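Local coordinates for putative glycoside hydrolase (Bacteroides ovatus, PDB 4ONZ), which is of unknown function but probably belongs to the glycoside hydrolase-like proteins built as a beta-propeller, at residues A[11-15]-A[354-358]; A[16-21]-A[347-351]; A[279-283]-A[320-324]; A[311-317]-A[338-342]. All coordinates share one frame; numbering follows the deposited sequence. Where two conformers were deposited one is given.

The four contacts illustrate how the chemistry of an interface follows its place in a beta-propeller. Contact 3 is buried and ties strand 281-288 of one sheet to strand 322-330 of the next through two backbone donors and a pair of rings. Contacts 2 and 4 hold the same last sheet, on its strands 344-350 and 333-340 respectively, and are partly buried; contact 2 relies on a backbone bridge and contact 4 on a carboxylate-phenol bond, and the salt bridge of Arg-20 with Glu-312 joins them. Contact 1, where the two chain ends meet about 21 Å from the centre of the chain, is the smallest, with one lysine doing most of the touching.

Contact 1. Residues A[11-15]-A[354-358]; sequences NNWVI and KKLKT
Trp-13 and Lys-355 bring the two backbones nearest each other, 7.5 Å apart at their CA atoms, where the irregular segment 11-15 passes the 3-10 turn 354-356. Side chains span that gap, above all Lys-355. Its CG sits between the backbone N and the carbonyl carbon (chi1 58°), and the chain bends again at chi3 and chi4, which curls its end among the carbonyls of Asn-12, Trp-13 and Val-14. CE, the methylene next to the ammonium group and probably polarised by it, lies 3.2 Å from Val-14 O and 3.4 Å from Asn-12 O; NZ is 3.3 Å from Val-14 O and also has a long, weak ion pair with Asp-352. Further down the lysine, CD meets Ile-15 CG1 at 4.0 Å, the two side chains running obliquely to each other. Ile-15 CD1 then reaches Leu-356 CD2 at 4.5 Å, a loose apolar touch. Within segment 11-15, Val-14 CG2 covers the centre of one face of the Trp-13 indole, whose NE1 bonds to Asp-298. The chain ends are thus laid over several strands: Ile-15 and Leu-356 both rest on Leu-334 of strand 333-340 and Ile-253 of strand 245-255, while Trp-13 packs on strand 281-288.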
loop_
_atom_site.group_PDB
_atom_site.type_symbol
_atom_site.label_atom_id
_atom_site.label_comp_id
_atom_site.label_asym_id
_atom_site.label_seq_id
_atom_site.Cartn_x
_atom_site.Cartn_y
_atom_site.Cartn_z
ATOM N N ASN A 11 -21.217 2.158 -13.371
ATOM C CA ASN A 11 -20.251 2.109 -12.227
ATOM C C ASN A 11 -20.897 1.695 -10.898
ATOM O O ASN A 11 -20.658 2.308 -9.856
ATOM C CB ASN A 11 -19.516 3.453 -12.081
ATOM C CG ASN A 11 -18.488 3.686 -13.179
ATOM O OD1 ASN A 11 -18.089 2.758 -13.889
ATOM N ND2 ASN A 11 -18.040 4.932 -13.313
ATOM N N ASN A 12 -21.709 0.640 -10.948
ATOM C CA ASN A 12 -22.348 0.089 -9.750
ATOM C C ASN A 12 -21.357 -0.727 -8.900
ATOM O O ASN A 12 -21.613 -0.987 -7.724
ATOM C CB ASN A 12 -23.558 -0.783 -10.125
ATOM C CG ASN A 12 -23.176 -2.027 -10.928
ATOM O OD1 ASN A 12 -22.191 -2.032 -11.671
ATOM N ND2 ASN A 12 -23.971 -3.085 -10.791
ATOM N N TRP A 13 -20.232 -1.117 -9.507
ATOM C CA TRP A 13 -19.197 -1.920 -8.852
ATOM C C TRP A 13 -18.135 -1.101 -8.105
ATOM O O TRP A 13 -17.347 -1.655 -7.334
ATOM C CB TRP A 13 -18.486 -2.792 -9.899
ATOM C CG TRP A 13 -17.773 -2.011 -10.977
ATOM C CD1 TRP A 13 -18.271 -1.649 -12.197
ATOM C CD2 TRP A 13 -16.434 -1.498 -10.925
ATOM N NE1 TRP A 13 -17.324 -0.942 -12.906
ATOM C CE2 TRP A 13 -16.188 -0.840 -12.148
ATOM C CE3 TRP A 13 -15.417 -1.539 -9.964
ATOM C CZ2 TRP A 13 -14.967 -0.225 -12.434
ATOM C CZ3 TRP A 13 -14.207 -0.925 -10.250
ATOM C CH2 TRP A 13 -13.994 -0.279 -11.473
ATOM N N VAL A 14 -18.113 0.207 -8.333
ATOM C CA VAL A 14 -17.097 1.082 -7.756
ATOM C C VAL A 14 -17.260 1.219 -6.244
ATOM O O VAL A 14 -18.363 1.384 -5.751
ATOM C CB VAL A 14 -17.136 2.472 -8.432
ATOM C CG1 VAL A 14 -16.113 3.411 -7.819
ATOM C CG2 VAL A 14 -16.888 2.337 -9.927
ATOM N N ILE A 15 -16.157 1.123 -5.513
ATOM C CA ILE A 15 -16.204 1.271 -4.065
ATOM C C ILE A 15 -16.106 2.759 -3.758
ATOM O O ILE A 15 -15.191 3.450 -4.227
ATOM C CB ILE A 15 -15.093 0.483 -3.354
ATOM C CG1 ILE A 15 -15.178 -0.999 -3.725
ATOM C CG2 ILE A 15 -15.214 0.658 -1.845
ATOM C CD1 ILE A 15 -14.077 -1.855 -3.157
ATOM N N LYS A 354 -22.382 -2.538 1.286
ATOM C CA LYS A 354 -23.189 -3.696 0.896
ATOM C C LYS A 354 -22.496 -4.582 -0.133
ATOM O O LYS A 354 -22.550 -5.808 -0.034
ATOM C CB LYS A 354 -24.552 -3.247 0.360
ATOM C CG LYS A 354 -25.465 -4.401 -0.015
ATOM C CD LYS A 354 -26.890 -3.937 -0.277
ATOM C CE LYS A 354 -27.814 -5.129 -0.463
ATOM N NZ LYS A 354 -29.236 -4.706 -0.582
ATOM N N LYS A 355 -21.826 -3.964 -1.107
ATOM C CA LYS A 355 -21.148 -4.725 -2.169
ATOM C C LYS A 355 -20.065 -5.690 -1.684
ATOM O O LYS A 355 -19.684 -6.607 -2.418
ATOM C CB LYS A 355 -20.584 -3.795 -3.250
ATOM C CG LYS A 355 -19.595 -2.744 -2.764
ATOM C CD LYS A 355 -19.017 -1.944 -3.927
ATOM C CE LYS A 355 -20.065 -1.176 -4.730
ATOM N NZ LYS A 355 -20.743 -0.098 -3.959
ATOM N N LEU A 356 -19.586 -5.495 -0.455
ATOM C CA LEU A 356 -18.562 -6.370 0.124
ATOM C C LEU A 356 -19.088 -7.729 0.609
ATOM O O LEU A 356 -18.297 -8.650 0.815
ATOM C CB LEU A 356 -17.867 -5.678 1.298
ATOM C CG LEU A 356 -17.256 -4.300 1.056
ATOM C CD1 LEU A 356 -16.557 -3.834 2.321
ATOM C CD2 LEU A 356 -16.286 -4.319 -0.119
ATOM N N LYS A 357 -20.397 -7.851 0.834
ATOM C CA LYS A 357 -20.997 -9.133 1.260
ATOM C C LYS A 357 -21.024 -10.133 0.105
ATOM O O LYS A 357 -21.646 -9.876 -0.928
ATOM C CB LYS A 357 -22.412 -8.932 1.822
ATOM C CG LYS A 357 -22.479 -8.772 3.337
ATOM C CD LYS A 357 -21.570 -7.682 3.885
ATOM C CE LYS A 357 -21.996 -6.292 3.444
ATOM N NZ LYS A 357 -21.137 -5.247 4.061
ATOM N N THR A 358 -20.347 -11.267 0.286
ATOM C CA THR A 358 -20.247 -12.288 -0.758
ATOM C C THR A 358 -19.961 -13.671 -0.173
ATOM O O THR A 358 -20.559 -14.070 0.823
ATOM C CB THR A 358 -19.131 -11.928 -1.766
ATOM O OG1 THR A 358 -19.176 -12.824 -2.883
ATOM C CG2 THR A 358 -17.741 -11.988 -1.107
#

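Contact 2. Residues A[16-21]-A[347-351]; sequences GPFLRP and VAVCD
Val-349 O takes the shortest bond between the segments, from Leu-19 N at 2.8 Å and nearly straight (171°), and the CA of Phe-18 adds a weaker C-H approach to the same oxygen. The bond is returned by Val-349 N to Leu-19 O at 2.9 Å, making Leu-19 and Val-349 an antiparallel hydrogen-bonded pair. Two residues along on each segment, water 1 extends the link: it donates to Pro-17 O and accepts from Asp-351 N. This single bridge places the N-terminal segment at the outer edge of strand 344-350, in the last sheet of the chain, much as the "velcro" closure of beta-propellers lets one chain end complete a blade begun by the other. Beneath the bridge, Cys-350 CB lies over one face of the Phe-18 ring, 3.7 Å from its centroid, a CH-pi contact offset toward the rim. With SG anti to the backbone N (chi1 177°), the sulfur continues above that face at 4.7 Å from the centroid and ends against Gly-16 CA, at 3.5 Å. Phe-18 CB also touches Ala-348 CB, and the Phe-18 side chain reaches Leu-336 and Phe-304 beyond the segments. At the far end Pro-21 crosses Val-349 at about a right angle, its CG 4.0 Å from Val-349 CG2, while Arg-20, through NE, forms a salt bridge with Glu-312.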
loop_
_atom_site.group_PDB
_atom_site.type_symbol
_atom_site.label_atom_id
_atom_site.label_comp_id
_atom_site.label_asym_id
_atom_site.label_seq_id
_atom_site.Cartn_x
_atom_site.Cartn_y
_atom_site.Cartn_z
ATOM N N GLY A 16 -17.068 3.249 -2.982
ATOM C CA GLY A 16 -17.134 4.655 -2.623
ATOM C C GLY A 16 -18.576 5.140 -2.542
ATOM O O GLY A 16 -19.498 4.334 -2.584
ATOM N N PRO A 17 -18.779 6.461 -2.434
ATOM C CA PRO A 17 -17.727 7.477 -2.411
ATOM C C PRO A 17 -17.018 7.575 -1.061
ATOM O O PRO A 17 -17.622 7.288 -0.019
ATOM C CB PRO A 17 -18.501 8.771 -2.695
ATOM C CG PRO A 17 -19.847 8.535 -2.112
ATOM C CD PRO A 17 -20.109 7.047 -2.182
ATOM N N PHE A 18 -15.740 7.956 -1.094
ATOM C CA PHE A 18 -14.956 8.177 0.107
ATOM C C PHE A 18 -14.921 9.677 0.355
ATOM O O PHE A 18 -14.449 10.438 -0.493
ATOM C CB PHE A 18 -13.541 7.626 -0.044
ATOM C CG PHE A 18 -13.477 6.134 -0.077
ATOM C CD1 PHE A 18 -13.634 5.440 -1.270
ATOM C CD2 PHE A 18 -13.262 5.419 1.086
ATOM C CE1 PHE A 18 -13.568 4.054 -1.304
ATOM C CE2 PHE A 18 -13.197 4.038 1.060
ATOM C CZ PHE A 18 -13.357 3.354 -0.135
ATOM N N LEU A 19 -15.424 10.103 1.508
ATOM C CA LEU A 19 -15.482 11.527 1.833
ATOM C C LEU A 19 -14.484 11.875 2.936
ATOM O O LEU A 19 -14.337 11.128 3.911
ATOM C CB LEU A 19 -16.900 11.904 2.275
ATOM C CG LEU A 19 -18.019 11.550 1.292
ATOM C CD1 LEU A 19 -19.377 11.915 1.884
ATOM C CD2 LEU A 19 -17.812 12.239 -0.053
ATOM N N ARG A 20 -13.808 13.013 2.773
ATOM C CA ARG A 20 -12.849 13.497 3.759
ATOM C C ARG A 20 -13.642 14.095 4.930
ATOM O O ARG A 20 -14.435 15.009 4.702
ATOM C CB ARG A 20 -11.965 14.582 3.138
ATOM C CG ARG A 20 -11.153 14.147 1.912
ATOM C CD ARG A 20 -10.732 15.358 1.089
ATOM N NE ARG A 20 -9.898 15.035 -0.072
ATOM C CZ ARG A 20 -10.358 14.655 -1.265
ATOM N NH1 ARG A 20 -11.661 14.489 -1.486
ATOM N NH2 ARG A 20 -9.503 14.403 -2.242
ATOM N N PRO A 21 -13.459 13.581 6.170
ATOM C CA PRO A 21 -14.203 14.190 7.285
ATOM C C PRO A 21 -13.700 15.613 7.507
ATOM O O PRO A 21 -12.487 15.826 7.605
ATOM C CB PRO A 21 -13.892 13.285 8.484
ATOM C CG PRO A 21 -13.236 12.066 7.929
ATOM C CD PRO A 21 -12.609 12.467 6.626
ATOM N N VAL A 347 -7.133 10.612 5.854
ATOM C CA VAL A 347 -8.171 9.594 5.844
ATOM C C VAL A 347 -9.428 10.084 5.126
ATOM O O VAL A 347 -9.755 11.281 5.162
ATOM C CB VAL A 347 -8.528 9.156 7.294
ATOM C CG1 VAL A 347 -9.199 10.287 8.067
ATOM C CG2 VAL A 347 -9.425 7.930 7.295
ATOM N N ALA A 348 -10.109 9.154 4.457
ATOM C CA ALA A 348 -11.406 9.408 3.809
ATOM C C ALA A 348 -12.258 8.186 4.122
ATOM O O ALA A 348 -11.737 7.072 4.270
ATOM C CB ALA A 348 -11.270 9.632 2.309
ATOM N N VAL A 349 -13.563 8.387 4.219
ATOM C CA VAL A 349 -14.468 7.350 4.723
ATOM C C VAL A 349 -15.657 7.091 3.805
ATOM O O VAL A 349 -16.227 8.025 3.255
ATOM C CB VAL A 349 -15.003 7.790 6.107
ATOM C CG1 VAL A 349 -15.841 6.690 6.754
ATOM C CG2 VAL A 349 -13.842 8.199 7.010
ATOM N N CYS A 350 -16.018 5.814 3.666
ATOM C CA CYS A 350 -17.144 5.368 2.846
ATOM C C CYS A 350 -18.134 4.582 3.704
ATOM O O CYS A 350 -17.756 3.627 4.387
ATOM C CB CYS A 350 -16.642 4.484 1.712
ATOM S SG CYS A 350 -17.909 3.762 0.644
ATOM N N ASP A 351 -19.402 4.974 3.669
ATOM C CA ASP A 351 -20.419 4.279 4.463
ATOM C C ASP A 351 -21.288 3.313 3.646
ATOM O O ASP A 351 -22.249 2.759 4.172
ATOM C CB ASP A 351 -21.265 5.292 5.247
ATOM C CG ASP A 351 -21.945 6.297 4.358
ATOM O OD1 ASP A 351 -22.197 5.982 3.177
ATOM O OD2 ASP A 351 -22.232 7.408 4.845
HETATM O O HOH W 1 -19.841 7.182 1.759
#

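Contact 3. Residues A[279-283]-A[320-324]; sequences NAYCA and GTVFI
Tyr-281 carries this contact through both its ring and its backbone. Phe-323 turns an edge toward the tyrosine face in an offset edge-to-face pair, centroids 5.4 Å apart and planes at 83°, with the closest carbons Tyr-281 CD2 and Phe-323 CD1 at 3.7 Å. The two side chains lie alongside each other and point the same way. Thr-321 is also alongside the tyrosine, and its hydroxyl sits at the ring edge. Because OG1 is anti to the backbone N (chi1 -172°), it faces the neighbouring strand and accepts Tyr-281 N at 2.9 Å in a nearly straight bond. Tyr-281 O is in turn held by Val-322 N at 3.2 Å, while Val-322 O approaches Tyr-281 CB at 3.2 Å. Farther along, Ala-283 CB presses on Ile-324 CG1 at 3.5 Å, tighter than an ordinary carbon contact. The short segments of strands 281-283 and 322-324 run 44° apart and belong to different sheets, consistent with neighbouring blades of a propeller. Behind this shell, Glu-247 of strand 245-255 touches the side chains of both Tyr-281 and Phe-323, and Asn-264 of strand 258-266 holds Ile-324 N through its side-chain oxygen. An unknown ligand lies about 3 Å from the Tyr-281 side chain. The chemistry implies a join in which a threonine hydroxyl does the work of a strand carbonyl and apolar surfaces take over farther along the strands.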
loop_
_atom_site.group_PDB
_atom_site.type_symbol
_atom_site.label_atom_id
_atom_site.label_comp_id
_atom_site.label_asym_id
_atom_site.label_seq_id
_atom_site.Cartn_x
_atom_site.Cartn_y
_atom_site.Cartn_z
ATOM N N ASN A 279 2.462 15.018 -13.110
ATOM C CA ASN A 279 3.296 14.321 -12.107
ATOM C C ASN A 279 2.617 13.990 -10.767
ATOM O O ASN A 279 3.268 13.550 -9.830
ATOM C CB ASN A 279 4.622 15.050 -11.875
ATOM C CG ASN A 279 5.530 14.992 -13.086
ATOM O OD1 ASN A 279 5.544 14.004 -13.831
ATOM N ND2 ASN A 279 6.307 16.042 -13.282
ATOM N N ALA A 280 1.309 14.152 -10.682
ATOM C CA ALA A 280 0.610 13.839 -9.451
ATOM C C ALA A 280 -0.033 12.470 -9.571
ATOM O O ALA A 280 -0.287 11.972 -10.668
ATOM C CB ALA A 280 -0.453 14.883 -9.153
ATOM N N TYR A 281 -0.284 11.875 -8.422
ATOM C CA TYR A 281 -0.956 10.603 -8.345
ATOM C C TYR A 281 -2.420 10.856 -7.998
ATOM O O TYR A 281 -2.735 11.742 -7.195
ATOM C CB TYR A 281 -0.316 9.698 -7.286
ATOM C CG TYR A 281 1.088 9.198 -7.571
ATOM C CD1 TYR A 281 2.184 10.049 -7.463
ATOM C CD2 TYR A 281 1.327 7.861 -7.889
ATOM C CE1 TYR A 281 3.478 9.596 -7.701
ATOM C CE2 TYR A 281 2.623 7.391 -8.098
ATOM C CZ TYR A 281 3.694 8.257 -8.003
ATOM O OH TYR A 281 4.994 7.810 -8.235
ATOM N N CYS A 282 -3.292 10.102 -8.659
ATOM C CA CYS A 282 -4.731 10.077 -8.424
ATOM C C CYS A 282 -5.071 8.602 -8.381
ATOM O O CYS A 282 -4.349 7.803 -8.951
ATOM C CB CYS A 282 -5.507 10.721 -9.564
ATOM S SG CYS A 282 -5.085 12.439 -9.847
ATOM N N ALA A 283 -6.178 8.248 -7.738
ATOM C CA ALA A 283 -6.543 6.852 -7.534
ATOM C C ALA A 283 -7.645 6.347 -8.467
ATOM O O ALA A 283 -8.654 7.009 -8.673
ATOM C CB ALA A 283 -6.969 6.655 -6.091
ATOM N N GLY A 320 -1.327 19.487 -5.723
ATOM C CA GLY A 320 -1.548 18.320 -4.873
ATOM C C GLY A 320 -1.257 16.953 -5.451
ATOM O O GLY A 320 -1.055 16.795 -6.653
ATOM N N THR A 321 -1.228 15.963 -4.564
ATOM C CA THR A 321 -1.013 14.566 -4.937
ATOM C C THR A 321 -1.465 13.667 -3.780
ATOM O O THR A 321 -1.326 14.035 -2.606
ATOM C CB THR A 321 0.455 14.292 -5.346
ATOM O OG1 THR A 321 0.570 12.963 -5.868
ATOM C CG2 THR A 321 1.419 14.488 -4.169
ATOM N N VAL A 322 -2.058 12.522 -4.115
ATOM C CA VAL A 322 -2.570 11.576 -3.125
ATOM C C VAL A 322 -2.168 10.157 -3.524
ATOM O O VAL A 322 -2.144 9.828 -4.714
ATOM C CB VAL A 322 -4.106 11.674 -2.926
ATOM C CG1 VAL A 322 -4.476 13.057 -2.437
ATOM C CG2 VAL A 322 -4.875 11.343 -4.198
ATOM N N PHE A 323 -1.829 9.334 -2.529
ATOM C CA PHE A 323 -1.361 7.963 -2.774
ATOM C C PHE A 323 -2.043 7.033 -1.784
ATOM O O PHE A 323 -1.736 7.054 -0.586
ATOM C CB PHE A 323 0.155 7.898 -2.643
ATOM C CG PHE A 323 0.754 6.618 -3.157
ATOM C CD1 PHE A 323 1.028 6.464 -4.505
ATOM C CD2 PHE A 323 1.070 5.586 -2.295
ATOM C CE1 PHE A 323 1.594 5.296 -4.990
ATOM C CE2 PHE A 323 1.638 4.424 -2.772
ATOM C CZ PHE A 323 1.902 4.278 -4.119
ATOM N N ILE A 324 -2.978 6.239 -2.302
ATOM C CA ILE A 324 -3.839 5.365 -1.497
ATOM C C ILE A 324 -3.141 4.068 -1.170
ATOM O O ILE A 324 -2.666 3.381 -2.072
ATOM C CB ILE A 324 -5.148 5.018 -2.233
ATOM C CG1 ILE A 324 -5.803 6.261 -2.844
ATOM C CG2 ILE A 324 -6.120 4.301 -1.306
ATOM C CD1 ILE A 324 -6.043 7.405 -1.896
#

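Contact 4. Residues A[311-317]-A[338-342]; sequences FEKSGQY and YGCAD
The hairpin turn that ends strand 333-340 is braced by the loop leading to strand 322-330, and the bracing starts with Tyr-338 and Glu-312. Tyr-338 OH donates to Glu-312 OE2 at 2.7 Å, on the anti lone pair of that oxygen, with ring and carboxylate planes 64° apart. OE2 is already paired with Arg-20, and OE1 accepts the backbone N of Glu-308 and Ala-309, so the buried carboxylate is gripped at both oxygens and its negative charge probably stabilised. Phe-311 comes in across the tyrosine at about a right angle: Tyr-338 OH lies in the plane of its ring, 3.4 Å from CE1. Cys-340 SG approaches the edge of the same ring, 3.9 Å from CD1, as a sulfur-aromatic contact; its chi1 of 60° swings the sulfur that way. Further along, Ala-341 CB rests 3.6 Å from Glu-312 O. Water 2 donates to Ala-341 O and lies 2.6 Å from Ser-314 OG, joining loop to turn. Tyr-317 crosses Asp-342 obliquely, with ring and carboxylate planes 81° apart and Tyr-317 OH 2.7 Å from Asp-342 OD2. An unknown ligand lies about 3 Å from the Asp-342 side chain. Ala-341 and Asp-342 both adopt positive phi, the left-handed backbone conformation typical of tight beta-hairpin turns.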
loop_
_atom_site.group_PDB
_atom_site.type_symbol
_atom_site.label_atom_id
_atom_site.label_comp_id
_atom_site.label_asym_id
_atom_site.label_seq_id
_atom_site.Cartn_x
_atom_site.Cartn_y
_atom_site.Cartn_z
ATOM N N PHE A 311 -4.690 20.435 2.418
ATOM C CA PHE A 311 -3.732 19.537 3.080
ATOM C C PHE A 311 -3.092 18.510 2.133
ATOM O O PHE A 311 -2.129 17.848 2.493
ATOM C CB PHE A 311 -4.368 18.835 4.299
ATOM C CG PHE A 311 -5.483 17.900 3.949
ATOM C CD1 PHE A 311 -5.211 16.576 3.633
ATOM C CD2 PHE A 311 -6.805 18.334 3.942
ATOM C CE1 PHE A 311 -6.229 15.706 3.302
ATOM C CE2 PHE A 311 -7.833 17.460 3.608
ATOM C CZ PHE A 311 -7.542 16.144 3.288
ATOM N N GLU A 312 -3.615 18.397 0.916
ATOM C CA GLU A 312 -3.060 17.487 -0.080
ATOM C C GLU A 312 -2.083 18.205 -1.012
ATOM O O GLU A 312 -1.530 17.579 -1.912
ATOM C CB GLU A 312 -4.205 16.873 -0.882
ATOM C CG GLU A 312 -5.147 16.060 -0.001
ATOM C CD GLU A 312 -6.497 15.754 -0.620
ATOM O OE1 GLU A 312 -6.893 16.415 -1.598
ATOM O OE2 GLU A 312 -7.196 14.863 -0.095
ATOM N N LYS A 313 -1.871 19.502 -0.757
ATOM C CA LYS A 313 -1.013 20.361 -1.575
ATOM C C LYS A 313 0.145 20.922 -0.757
ATOM O O LYS A 313 0.090 20.950 0.471
ATOM C CB LYS A 313 -1.828 21.536 -2.117
ATOM C CG LYS A 313 -3.011 21.144 -2.981
ATOM C CD LYS A 313 -3.856 22.355 -3.347
ATOM C CE LYS A 313 -4.939 21.991 -4.347
ATOM N NZ LYS A 313 -5.784 20.873 -3.847
ATOM N N SER A 314 1.187 21.379 -1.449
ATOM C CA SER A 314 2.361 21.976 -0.803
ATOM C C SER A 314 3.188 22.761 -1.831
ATOM O O SER A 314 2.795 22.892 -2.991
ATOM C CB SER A 314 3.241 20.894 -0.177
ATOM O OG SER A 314 3.989 20.217 -1.170
ATOM N N GLY A 315 4.341 23.272 -1.399
ATOM C CA GLY A 315 5.253 23.990 -2.294
ATOM C C GLY A 315 5.739 23.117 -3.441
ATOM O O GLY A 315 5.809 23.562 -4.586
ATOM N N GLN A 316 6.056 21.863 -3.132
ATOM C CA GLN A 316 6.538 20.910 -4.123
ATOM C C GLN A 316 5.408 20.364 -5.014
ATOM O O GLN A 316 5.649 20.010 -6.171
ATOM C CB GLN A 316 7.266 19.759 -3.411
ATOM C CG GLN A 316 7.920 18.722 -4.325
ATOM C CD GLN A 316 9.036 19.287 -5.198
ATOM O OE1 GLN A 316 9.627 20.327 -4.892
ATOM N NE2 GLN A 316 9.338 18.589 -6.288
ATOM N N TYR A 317 4.190 20.290 -4.472
ATOM C CA TYR A 317 3.019 19.783 -5.202
ATOM C C TYR A 317 1.880 20.787 -5.094
ATOM O O TYR A 317 0.881 20.568 -4.387
ATOM C CB TYR A 317 2.594 18.424 -4.644
ATOM C CG TYR A 317 3.667 17.380 -4.789
ATOM C CD1 TYR A 317 3.778 16.636 -5.959
ATOM C CD2 TYR A 317 4.585 17.146 -3.766
ATOM C CE1 TYR A 317 4.770 15.684 -6.107
ATOM C CE2 TYR A 317 5.579 16.195 -3.905
ATOM C CZ TYR A 317 5.666 15.467 -5.077
ATOM O OH TYR A 317 6.645 14.516 -5.227
ATOM N N TYR A 338 -4.247 7.402 3.104
ATOM C CA TYR A 338 -3.399 7.789 1.987
ATOM C C TYR A 338 -2.369 8.813 2.357
ATOM O O TYR A 338 -2.532 9.550 3.339
ATOM C CB TYR A 338 -4.270 8.335 0.854
ATOM C CG TYR A 338 -5.133 9.569 1.158
ATOM C CD1 TYR A 338 -6.369 9.460 1.824
ATOM C CD2 TYR A 338 -4.767 10.820 0.684
ATOM C CE1 TYR A 338 -7.162 10.587 2.056
ATOM C CE2 TYR A 338 -5.549 11.941 0.912
ATOM C CZ TYR A 338 -6.742 11.828 1.590
ATOM O OH TYR A 338 -7.491 12.974 1.787
ATOM N N GLY A 339 -1.288 8.814 1.580
ATOM C CA GLY A 339 -0.249 9.794 1.710
ATOM C C GLY A 339 -0.771 11.012 0.977
ATOM O O GLY A 339 -1.318 10.896 -0.133
ATOM N N CYS A 340 -0.653 12.169 1.615
ATOM C CA CYS A 340 -1.090 13.414 1.013
ATOM C C CYS A 340 0.121 14.337 0.908
ATOM O O CYS A 340 0.883 14.504 1.869
ATOM C CB CYS A 340 -2.276 14.025 1.797
ATOM S SG CYS A 340 -1.974 14.419 3.524
ATOM N N ALA A 341 0.341 14.866 -0.297
ATOM C CA ALA A 341 1.448 15.779 -0.576
ATOM C C ALA A 341 2.827 15.165 -0.343
ATOM O O ALA A 341 3.788 15.888 -0.062
ATOM C CB ALA A 341 1.284 17.055 0.252
ATOM N N ASP A 342 2.937 13.842 -0.473
ATOM C CA ASP A 342 4.190 13.133 -0.203
ATOM C C ASP A 342 4.761 13.441 1.176
ATOM O O ASP A 342 5.971 13.329 1.370
ATOM C CB ASP A 342 5.263 13.468 -1.263
ATOM C CG ASP A 342 5.407 12.406 -2.335
ATOM O OD1 ASP A 342 4.944 11.262 -2.154
ATOM O OD2 ASP A 342 6.037 12.722 -3.360
HETATM O O HOH W 2 5.264 18.222 -0.158
#